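Local coordinates for protein apical membrane antigen AMA1 (Toxoplasma gondii ME49, PDB 4YIV) that takes part in host cell invasion as an essential microneme surface antigen, forming part of the moving junction between the parasite's apical tip and the host cell, at residues L41-E46 against S214-E219; G134-F139 against R166-L171; S174-E179 against L210-A215. All blocks are in the same frame, centred on the assembly; numbering follows the deposited sequence.

Contact 1: L41-E46 against S214-E219; sequences LGQDKE and SAYVGE. With CO (cobalt (II) ion), chain G.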
loop_
_atom_site.group_PDB
_atom_site.type_symbol
_atom_site.label_atom_id
_atom_site.label_comp_id
_atom_site.label_asym_id
_atom_site.label_seq_id
_atom_site.Cartn_x
_atom_site.Cartn_y
_atom_site.Cartn_z
ATOM N N LEU A 41 11.576 -1.280 -3.049
ATOM C CA LEU A 41 12.988 -0.849 -3.212
ATOM C C LEU A 41 13.264 -0.554 -4.688
ATOM O O LEU A 41 14.140 -1.162 -5.307
ATOM C CB LEU A 41 13.933 -1.926 -2.674
ATOM C CG LEU A 41 13.820 -2.131 -1.161
ATOM C CD1 LEU A 41 14.648 -3.367 -0.776
ATOM C CD2 LEU A 41 14.303 -0.928 -0.388
ATOM N N GLY A 42 12.456 0.332 -5.268
ATOM C CA GLY A 42 12.431 0.510 -6.714
ATOM C C GLY A 42 13.562 1.368 -7.264
ATOM O O GLY A 42 13.797 1.366 -8.470
ATOM N N GLN A 43 14.264 2.083 -6.393
ATOM C CA GLN A 43 15.346 2.993 -6.808
ATOM C C GLN A 43 16.652 2.752 -6.063
ATOM O O GLN A 43 16.737 1.938 -5.135
ATOM C CB GLN A 43 14.912 4.474 -6.614
ATOM C CG GLN A 43 14.058 4.977 -7.786
ATOM C CD GLN A 43 13.214 6.236 -7.540
ATOM O OE1 GLN A 43 12.371 6.564 -8.370
ATOM N NE2 GLN A 43 13.422 6.928 -6.425
ATOM N N ASP A 44 17.676 3.508 -6.450
ATOM C CA ASP A 44 18.975 3.425 -5.802
ATOM C C ASP A 44 19.558 4.813 -5.764
ATOM O O ASP A 44 19.497 5.526 -6.766
ATOM C CB ASP A 44 19.927 2.490 -6.551
ATOM C CG ASP A 44 19.334 1.111 -6.776
ATOM O OD1 ASP A 44 18.604 0.953 -7.774
ATOM O OD2 ASP A 44 19.599 0.226 -5.931
ATOM N N LYS A 45 20.133 5.197 -4.635
ATOM C CA LYS A 45 20.701 6.531 -4.501
ATOM C C LYS A 45 21.979 6.432 -3.712
ATOM O O LYS A 45 22.119 5.564 -2.860
ATOM C CB LYS A 45 19.736 7.485 -3.809
ATOM C CG LYS A 45 18.418 7.687 -4.546
ATOM C CD LYS A 45 18.631 8.511 -5.791
ATOM C CE LYS A 45 17.402 8.613 -6.647
ATOM N NZ LYS A 45 16.220 9.018 -5.903
ATOM N N GLU A 46 22.911 7.324 -4.015
ATOM C CA GLU A 46 24.228 7.345 -3.393
ATOM C C GLU A 46 24.340 8.196 -2.132
ATOM O O GLU A 46 23.944 9.364 -2.113
ATOM C CB GLU A 46 25.225 7.839 -4.450
ATOM C CG GLU A 46 26.659 7.648 -4.047
ATOM C CD GLU A 46 27.603 8.243 -5.064
ATOM O OE1 GLU A 46 27.381 8.021 -6.284
ATOM O OE2 GLU A 46 28.539 8.958 -4.640
ATOM N N SER A 214 6.763 5.384 0.289
ATOM C CA SER A 214 8.037 5.968 -0.091
ATOM C C SER A 214 7.905 7.493 -0.051
ATOM O O SER A 214 6.792 8.045 -0.108
ATOM C CB SER A 214 8.482 5.506 -1.482
ATOM O OG SER A 214 8.072 6.378 -2.493
ATOM N N ALA A 215 9.036 8.185 0.021
ATOM C CA ALA A 215 9.013 9.648 -0.022
ATOM C C ALA A 215 8.448 10.157 -1.314
ATOM O O ALA A 215 7.990 11.314 -1.364
ATOM C CB ALA A 215 10.387 10.231 0.179
ATOM N N TYR A 216 8.466 9.332 -2.358
ATOM C CA TYR A 216 8.065 9.814 -3.672
ATOM C C TYR A 216 6.534 9.908 -3.839
ATOM O O TYR A 216 6.034 10.470 -4.836
ATOM C CB TYR A 216 8.718 8.947 -4.774
ATOM C CG TYR A 216 10.215 9.126 -4.671
ATOM C CD1 TYR A 216 10.840 10.184 -5.329
ATOM C CD2 TYR A 216 10.981 8.338 -3.806
ATOM C CE1 TYR A 216 12.189 10.434 -5.176
ATOM C CE2 TYR A 216 12.336 8.587 -3.641
ATOM C CZ TYR A 216 12.936 9.641 -4.339
ATOM O OH TYR A 216 14.283 9.934 -4.204
ATOM N N VAL A 217 5.786 9.388 -2.871
ATOM C CA VAL A 217 4.354 9.720 -2.767
ATOM C C VAL A 217 4.210 11.262 -2.675
ATOM O O VAL A 217 3.189 11.845 -3.033
ATOM C CB VAL A 217 3.707 9.058 -1.559
ATOM C CG1 VAL A 217 2.227 9.460 -1.418
ATOM C CG2 VAL A 217 3.805 7.510 -1.649
ATOM N N GLY A 218 5.229 11.896 -2.123
ATOM C CA GLY A 218 5.205 13.314 -1.867
ATOM C C GLY A 218 5.664 14.211 -2.993
ATOM O O GLY A 218 5.605 15.426 -2.845
ATOM N N GLU A 219 6.160 13.640 -4.090
ATOM C CA GLU A 219 6.665 14.463 -5.216
ATOM C C GLU A 219 5.530 15.289 -5.849
ATOM O O GLU A 219 5.681 16.481 -6.144
ATOM C CB GLU A 219 7.323 13.572 -6.300
ATOM C CG GLU A 219 7.941 14.382 -7.485
ATOM C CD GLU A 219 8.880 13.558 -8.372
ATOM O OE1 GLU A 219 9.476 14.136 -9.301
ATOM O OE2 GLU A 219 9.044 12.351 -8.140
HETATM CO CO CO G . 18.035 -1.264 -7.627
HETATM O O HOH W 1 16.550 -0.694 -5.883
#

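Contact 2: G134-F139 against R166-L171; sequences GRCAEF and RLCHIL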
loop_
_atom_site.group_PDB
_atom_site.type_symbol
_atom_site.label_atom_id
_atom_site.label_comp_id
_atom_site.label_asym_id
_atom_site.label_seq_id
_atom_site.Cartn_x
_atom_site.Cartn_y
_atom_site.Cartn_z
ATOM N N GLY A 134 -1.135 13.607 2.393
ATOM C CA GLY A 134 -0.253 14.260 1.447
ATOM C C GLY A 134 0.782 15.176 2.052
ATOM O O GLY A 134 1.886 15.261 1.529
ATOM N N ARG A 135 0.439 15.871 3.141
ATOM C CA ARG A 135 1.370 16.762 3.812
ATOM C C ARG A 135 2.510 15.953 4.416
ATOM O O ARG A 135 3.683 16.380 4.409
ATOM C CB ARG A 135 0.668 17.567 4.914
ATOM C CG ARG A 135 -0.305 18.629 4.383
ATOM C CD ARG A 135 -0.930 19.490 5.504
ATOM N NE ARG A 135 -1.802 20.452 4.827
ATOM C CZ ARG A 135 -3.105 20.290 4.619
ATOM N NH1 ARG A 135 -3.768 19.246 5.131
ATOM N NH2 ARG A 135 -3.762 21.211 3.906
ATOM N N CYS A 136 2.180 14.768 4.899
ATOM C CA CYS A 136 3.220 13.905 5.478
ATOM C C CYS A 136 4.164 13.422 4.363
ATOM O O CYS A 136 5.398 13.508 4.478
ATOM C CB CYS A 136 2.585 12.745 6.229
ATOM S SG CYS A 136 3.763 11.541 6.947
ATOM N N ALA A 137 3.582 12.918 3.296
ATOM C CA ALA A 137 4.364 12.474 2.143
ATOM C C ALA A 137 5.253 13.593 1.570
ATOM O O ALA A 137 6.406 13.359 1.182
ATOM C CB ALA A 137 3.436 11.945 1.088
ATOM N N GLU A 138 4.728 14.813 1.513
ATOM C CA GLU A 138 5.501 15.943 1.008
ATOM C C GLU A 138 6.659 16.267 1.933
ATOM O O GLU A 138 7.763 16.574 1.484
ATOM C CB GLU A 138 4.573 17.151 0.817
ATOM C CG GLU A 138 5.237 18.376 0.202
ATOM C CD GLU A 138 4.241 19.515 -0.043
ATOM O OE1 GLU A 138 4.689 20.566 -0.534
ATOM O OE2 GLU A 138 3.029 19.357 0.271
ATOM N N PHE A 139 6.405 16.180 3.236
ATOM C CA PHE A 139 7.438 16.350 4.236
ATOM C C PHE A 139 8.570 15.341 4.039
ATOM O O PHE A 139 9.754 15.687 4.119
ATOM C CB PHE A 139 6.848 16.199 5.628
ATOM C CG PHE A 139 7.855 16.340 6.719
ATOM C CD1 PHE A 139 8.560 17.518 6.873
ATOM C CD2 PHE A 139 8.087 15.286 7.604
ATOM C CE1 PHE A 139 9.511 17.648 7.888
ATOM C CE2 PHE A 139 9.037 15.398 8.621
ATOM C CZ PHE A 139 9.739 16.568 8.772
ATOM N N ARG A 166 -1.938 11.733 14.298
ATOM C CA ARG A 166 -1.541 12.770 13.347
ATOM C C ARG A 166 -0.083 13.135 13.474
ATOM O O ARG A 166 0.264 14.313 13.660
ATOM C CB ARG A 166 -2.420 14.033 13.500
ATOM C CG ARG A 166 -3.806 13.804 13.041
ATOM C CD ARG A 166 -4.659 15.058 13.169
ATOM N NE ARG A 166 -4.488 15.999 12.069
ATOM C CZ ARG A 166 -4.307 17.314 12.202
ATOM N NH1 ARG A 166 -4.251 17.878 13.405
ATOM N NH2 ARG A 166 -4.181 18.083 11.121
ATOM N N LEU A 167 0.762 12.103 13.338
ATOM C CA LEU A 167 2.218 12.209 13.417
ATOM C C LEU A 167 2.816 11.630 12.147
ATOM O O LEU A 167 2.401 10.557 11.720
ATOM C CB LEU A 167 2.772 11.437 14.617
ATOM C CG LEU A 167 2.435 12.038 15.970
ATOM C CD1 LEU A 167 2.973 11.132 17.053
ATOM C CD2 LEU A 167 3.015 13.446 16.076
ATOM N N CYS A 168 3.819 12.318 11.622
ATOM C CA CYS A 168 4.532 11.913 10.416
ATOM C C CYS A 168 5.913 11.368 10.805
ATOM O O CYS A 168 6.786 12.105 11.276
ATOM C CB CYS A 168 4.656 13.101 9.464
ATOM S SG CYS A 168 5.297 12.654 7.813
ATOM N N HIS A 169 6.072 10.060 10.664
ATOM C CA HIS A 169 7.350 9.387 10.915
ATOM C C HIS A 169 8.185 9.285 9.677
ATOM O O HIS A 169 7.714 8.766 8.681
ATOM C CB HIS A 169 7.127 7.951 11.416
ATOM C CG HIS A 169 6.447 7.879 12.747
ATOM N ND1 HIS A 169 7.150 7.850 13.932
ATOM C CD2 HIS A 169 5.138 7.832 13.079
ATOM C CE1 HIS A 169 6.299 7.803 14.940
ATOM N NE2 HIS A 169 5.075 7.797 14.451
ATOM N N ILE A 170 9.440 9.693 9.799
ATOM C CA ILE A 170 10.461 9.491 8.787
ATOM C C ILE A 170 11.282 8.310 9.251
ATOM O O ILE A 170 11.800 8.339 10.357
ATOM C CB ILE A 170 11.381 10.719 8.620
ATOM C CG1 ILE A 170 10.589 11.964 8.232
ATOM C CG2 ILE A 170 12.465 10.419 7.569
ATOM C CD1 ILE A 170 9.747 11.804 7.035
ATOM N N LEU A 171 11.385 7.275 8.424
ATOM C CA LEU A 171 12.106 6.068 8.817
ATOM C C LEU A 171 13.538 6.064 8.303
ATOM O O LEU A 171 13.788 5.893 7.118
ATOM C CB LEU A 171 11.389 4.821 8.295
ATOM C CG LEU A 171 9.933 4.640 8.715
ATOM C CD1 LEU A 171 9.459 3.278 8.275
ATOM C CD2 LEU A 171 9.721 4.834 10.236
#

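Contact 3: S174-E179 against L210-A215; sequences SMQLME and LIYGSA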
loop_
_atom_site.group_PDB
_atom_site.type_symbol
_atom_site.label_atom_id
_atom_site.label_comp_id
_atom_site.label_asym_id
_atom_site.label_seq_id
_atom_site.Cartn_x
_atom_site.Cartn_y
_atom_site.Cartn_z
ATOM N N SER A 174 15.190 2.003 6.032
ATOM C CA SER A 174 14.311 1.859 4.890
ATOM C C SER A 174 14.189 0.397 4.525
ATOM O O SER A 174 13.460 0.037 3.619
ATOM C CB SER A 174 14.848 2.654 3.711
ATOM O OG SER A 174 16.185 2.239 3.515
ATOM N N MET A 175 14.917 -0.466 5.229
ATOM C CA MET A 175 14.740 -1.912 5.021
ATOM C C MET A 175 13.345 -2.313 5.439
ATOM O O MET A 175 12.750 -1.687 6.328
ATOM C CB MET A 175 15.762 -2.730 5.824
ATOM C CG MET A 175 17.193 -2.420 5.435
ATOM S SD MET A 175 18.360 -3.555 6.222
ATOM C CE MET A 175 18.348 -2.977 7.922
ATOM N N GLN A 176 12.822 -3.346 4.787
ATOM C CA GLN A 176 11.465 -3.818 5.075
ATOM C C GLN A 176 11.348 -5.321 5.403
ATOM O O GLN A 176 10.360 -5.769 6.018
ATOM C CB GLN A 176 10.582 -3.475 3.897
ATOM C CG GLN A 176 10.330 -1.946 3.805
ATOM C CD GLN A 176 10.142 -1.504 2.353
ATOM O OE1 GLN A 176 9.122 -1.790 1.716
ATOM N NE2 GLN A 176 11.177 -0.892 1.797
ATOM N N LEU A 177 12.352 -6.100 4.990
ATOM C CA LEU A 177 12.356 -7.542 5.210
ATOM C C LEU A 177 13.773 -8.021 5.444
ATOM O O LEU A 177 14.665 -7.713 4.669
ATOM C CB LEU A 177 11.777 -8.266 4.014
ATOM C CG LEU A 177 11.732 -9.803 4.049
ATOM C CD1 LEU A 177 10.791 -10.271 5.056
ATOM C CD2 LEU A 177 11.291 -10.361 2.706
ATOM N N MET A 178 13.965 -8.760 6.534
ATOM C CA MET A 178 15.183 -9.542 6.696
ATOM C C MET A 178 14.833 -10.853 7.390
ATOM O O MET A 178 14.033 -10.871 8.342
ATOM C CB MET A 178 16.230 -8.770 7.476
ATOM C CG MET A 178 17.588 -8.914 6.781
ATOM S SD MET A 178 19.014 -8.458 7.751
ATOM C CE MET A 178 18.468 -6.878 8.109
ATOM N N GLU A 179 15.406 -11.944 6.874
ATOM C CA GLU A 179 15.135 -13.276 7.396
ATOM C C GLU A 179 16.338 -14.190 7.157
ATOM O O GLU A 179 17.140 -13.933 6.260
ATOM C CB GLU A 179 13.882 -13.891 6.729
ATOM C CG GLU A 179 14.070 -14.236 5.260
ATOM C CD GLU A 179 12.939 -15.158 4.680
ATOM O OE1 GLU A 179 12.976 -15.458 3.479
ATOM O OE2 GLU A 179 12.017 -15.598 5.405
ATOM N N LEU A 210 -2.100 3.128 10.375
ATOM C CA LEU A 210 -0.734 3.375 9.896
ATOM C C LEU A 210 -0.695 3.253 8.381
ATOM O O LEU A 210 -1.230 2.301 7.818
ATOM C CB LEU A 210 0.248 2.398 10.499
ATOM C CG LEU A 210 0.378 2.492 12.026
ATOM C CD1 LEU A 210 1.461 1.549 12.463
ATOM C CD2 LEU A 210 0.660 3.914 12.497
ATOM N N ILE A 211 -0.052 4.215 7.737
ATOM C CA ILE A 211 0.023 4.238 6.292
ATOM C C ILE A 211 1.494 4.370 5.914
ATOM O O ILE A 211 2.127 5.368 6.227
ATOM C CB ILE A 211 -0.789 5.362 5.730
ATOM C CG1 ILE A 211 -2.255 5.157 6.134
ATOM C CG2 ILE A 211 -0.705 5.387 4.224
ATOM C CD1 ILE A 211 -2.975 6.419 6.288
ATOM N N TYR A 212 2.003 3.369 5.200
ATOM C CA TYR A 212 3.427 3.327 4.817
ATOM C C TYR A 212 3.597 3.874 3.427
ATOM O O TYR A 212 2.791 3.582 2.563
ATOM C CB TYR A 212 3.939 1.895 4.876
ATOM C CG TYR A 212 5.437 1.737 4.721
ATOM C CD1 TYR A 212 6.050 1.726 3.451
ATOM C CD2 TYR A 212 6.230 1.529 5.827
ATOM C CE1 TYR A 212 7.442 1.578 3.315
ATOM C CE2 TYR A 212 7.609 1.355 5.704
ATOM C CZ TYR A 212 8.213 1.393 4.457
ATOM O OH TYR A 212 9.584 1.201 4.373
ATOM N N GLY A 213 4.650 4.662 3.184
ATOM C CA GLY A 213 4.920 5.086 1.818
ATOM C C GLY A 213 6.369 5.429 1.557
ATOM O O GLY A 213 7.105 5.822 2.466
ATOM N N SER A 214 6.763 5.384 0.289
ATOM C CA SER A 214 8.037 5.968 -0.091
ATOM C C SER A 214 7.905 7.493 -0.051
ATOM O O SER A 214 6.792 8.045 -0.108
ATOM C CB SER A 214 8.482 5.506 -1.482
ATOM O OG SER A 214 8.072 6.378 -2.493
ATOM N N ALA A 215 9.036 8.185 0.021
ATOM C CA ALA A 215 9.013 9.648 -0.022
ATOM C C ALA A 215 8.448 10.157 -1.314
ATOM O O ALA A 215 7.990 11.314 -1.364
ATOM C CB ALA A 215 10.387 10.231 0.179
HETATM O O HOH W 2 11.296 0.717 6.527
#

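Contact 1: L41-E46 against S214-E219
Gln-43 and Lys-45 reach the phenol end of Tyr-216. They join the beta hairpin formed by strands 43-47 and 50-54 to the short 3-10 turn 215-218. The amide of Gln-43 comes over one face of the Tyr-216 ring. Its NE2 lies 3.4 Å from Tyr-216 CE2, offset toward the rim, and the amide and ring planes stand 81° apart. Lys-45 and Tyr-216 reach toward each other from opposite directions. Bends in the lysine chain at chi2 (-72°) and chi4 (50°) bring its NZ to 2.7 Å from Tyr-216 OH, but the angle is too poor for a hydrogen bond. Both residues face the tyrosine because they lie two positions apart on one strand.

Glu-54, on the partner strand, gathers these polar ends: its OE1 accepts from Gln-43 NE2 and forms a salt bridge with Lys-45 NZ, and its OE2 is hydrogen-bonded to Tyr-216 OH, which also bonds Arg-156. The carboxylate probably offsets the positive charge of Lys-45 and Arg-156. Gly-42 and Gln-43 both face Glu-54 in a classic beta bulge.

Asp-44, between Gln-43 and Lys-45, takes no part in the touch on Tyr-216. With His-292 it binds cobalt, mainly through OD1 at 2.3 Å, with OD2 farther at 2.7 Å. Water 1, 2.4 Å from the metal, also lies within hydrogen-bonding distance of Gln-43 O and Leu-41 O. At the other end, Ser-214 forms an ST turn: its OG accepts from Tyr-216 N at 3.0 Å.

Contact 2: G134-F139 against R166-L171
Cys-136 and Cys-168 both turn SG to the side opposite the backbone N, with chi1 at 177° and -171°. This brings the two sulfurs toward each other between helix and strand, where they join. The SG atoms of Cys-136 and Cys-168 are 2.1 Å apart, and chi3 of 84° is close to the relaxed right angle of a disulfide. The CA atoms of Cys-136 and Cys-168, 5.5 Å apart, are the nearest CA pair across the two segments.

One turn later on the helix, Phe-139 also extends from its backbone toward the strand. Its CD2 meets Cys-168 SG at 3.8 Å. The sulfur sits at the ring edge, near its plane, as a sulfur-aromatic contact. Ile-170 follows two residues on from Cys-168 and places CG1 3.8 Å from Phe-139 CE2.

A helix tied by a disulfide to an antiparallel sheet is characteristic of the PAN fold. This one belongs to the AMA1 ectodomain, probably to its domain I. Here helix 132-141 packs on the sheet through strand 167-170, which runs between strands 159-162 and 116-117. Phe-159 and Tyr-161 touch Cys-136 from the sheet. Met-118 touches it from helix 118-122, and the ring of Phe-116 meets that of Phe-139. At one margin, Asp-132 forms salt bridges with both Arg-135 NH1 and Arg-166 NH2.

Contact 3: S174-E179 against L210-A215
Strand 210-213 of the antiparallel PAN-type sheet meets the loop between strands 167-170 and 198-201 through a single tyrosine. Tyr-212 crosses to Gln-176. With CG turned away from the backbone N, the tyrosine ring extends from the strand and carries its hydroxyl to the loop. Tyr-212 OH lies against the aliphatic part of the glutamine, 3.3 Å from Gln-176 CG. It is also 3.4 Å from Gln-176 CD. These are van der Waals contacts. The amide plane of Gln-176 is inclined by 33° to the ring.

The hydroxyl uses a water to reach the loop backbone. Tyr-212 OH donates to water 2 at 2.8 Å, and the water lies in the plane of the ring. Water 2 in turn donates to Met-175 O, also at 2.8 Å.

A chi2 of 149° in Gln-176 and the turn of its amide about chi3 (71°) bring NE2 to Ser-174 O. NE2 of Gln-176 donates to Ser-174 O at 3.1 Å. This bond is nearly straight, and the acceptor is close to the amide plane. At the other end, OE1 accepts from the backbone N of Asp-40 and from NZ of Lys-64, which also makes a cation-pi contact with the Tyr-212 ring.

At least three bonds hold the buried amide and fix which end is oxygen and which is nitrogen. The positive charge of Lys-64 probably polarises both the amide oxygen and the ring. The phenol proton is directed to water 2, so strand and loop are linked by one relayed bond and by close packing of the hydroxyl on the glutamine chain.

The three contacts lie close together in the same PAN-type region. Contacts 1 and 3 have centres about 11 Å apart and share Ser-214 and Ala-215, where strand 210-213 runs into the 3-10 turn. They also touch where Leu-41 CD2 packs 3.8 Å from Gln-176 NE2. Contact 2 is about 14 Å, centre to centre, from both. It meets contact 1 where Ala-137 CB lies 3.7 Å from Val-217 CG1, and contact 3, on the same sheet, where Leu-171 CD1 lies 3.7 Å from Tyr-212 CE2. The Asp-44 cobalt site belongs to the hairpin side of contact 1, and the Gln-176 side chain of contact 3 is about 12 Å from a bound cobalt ion.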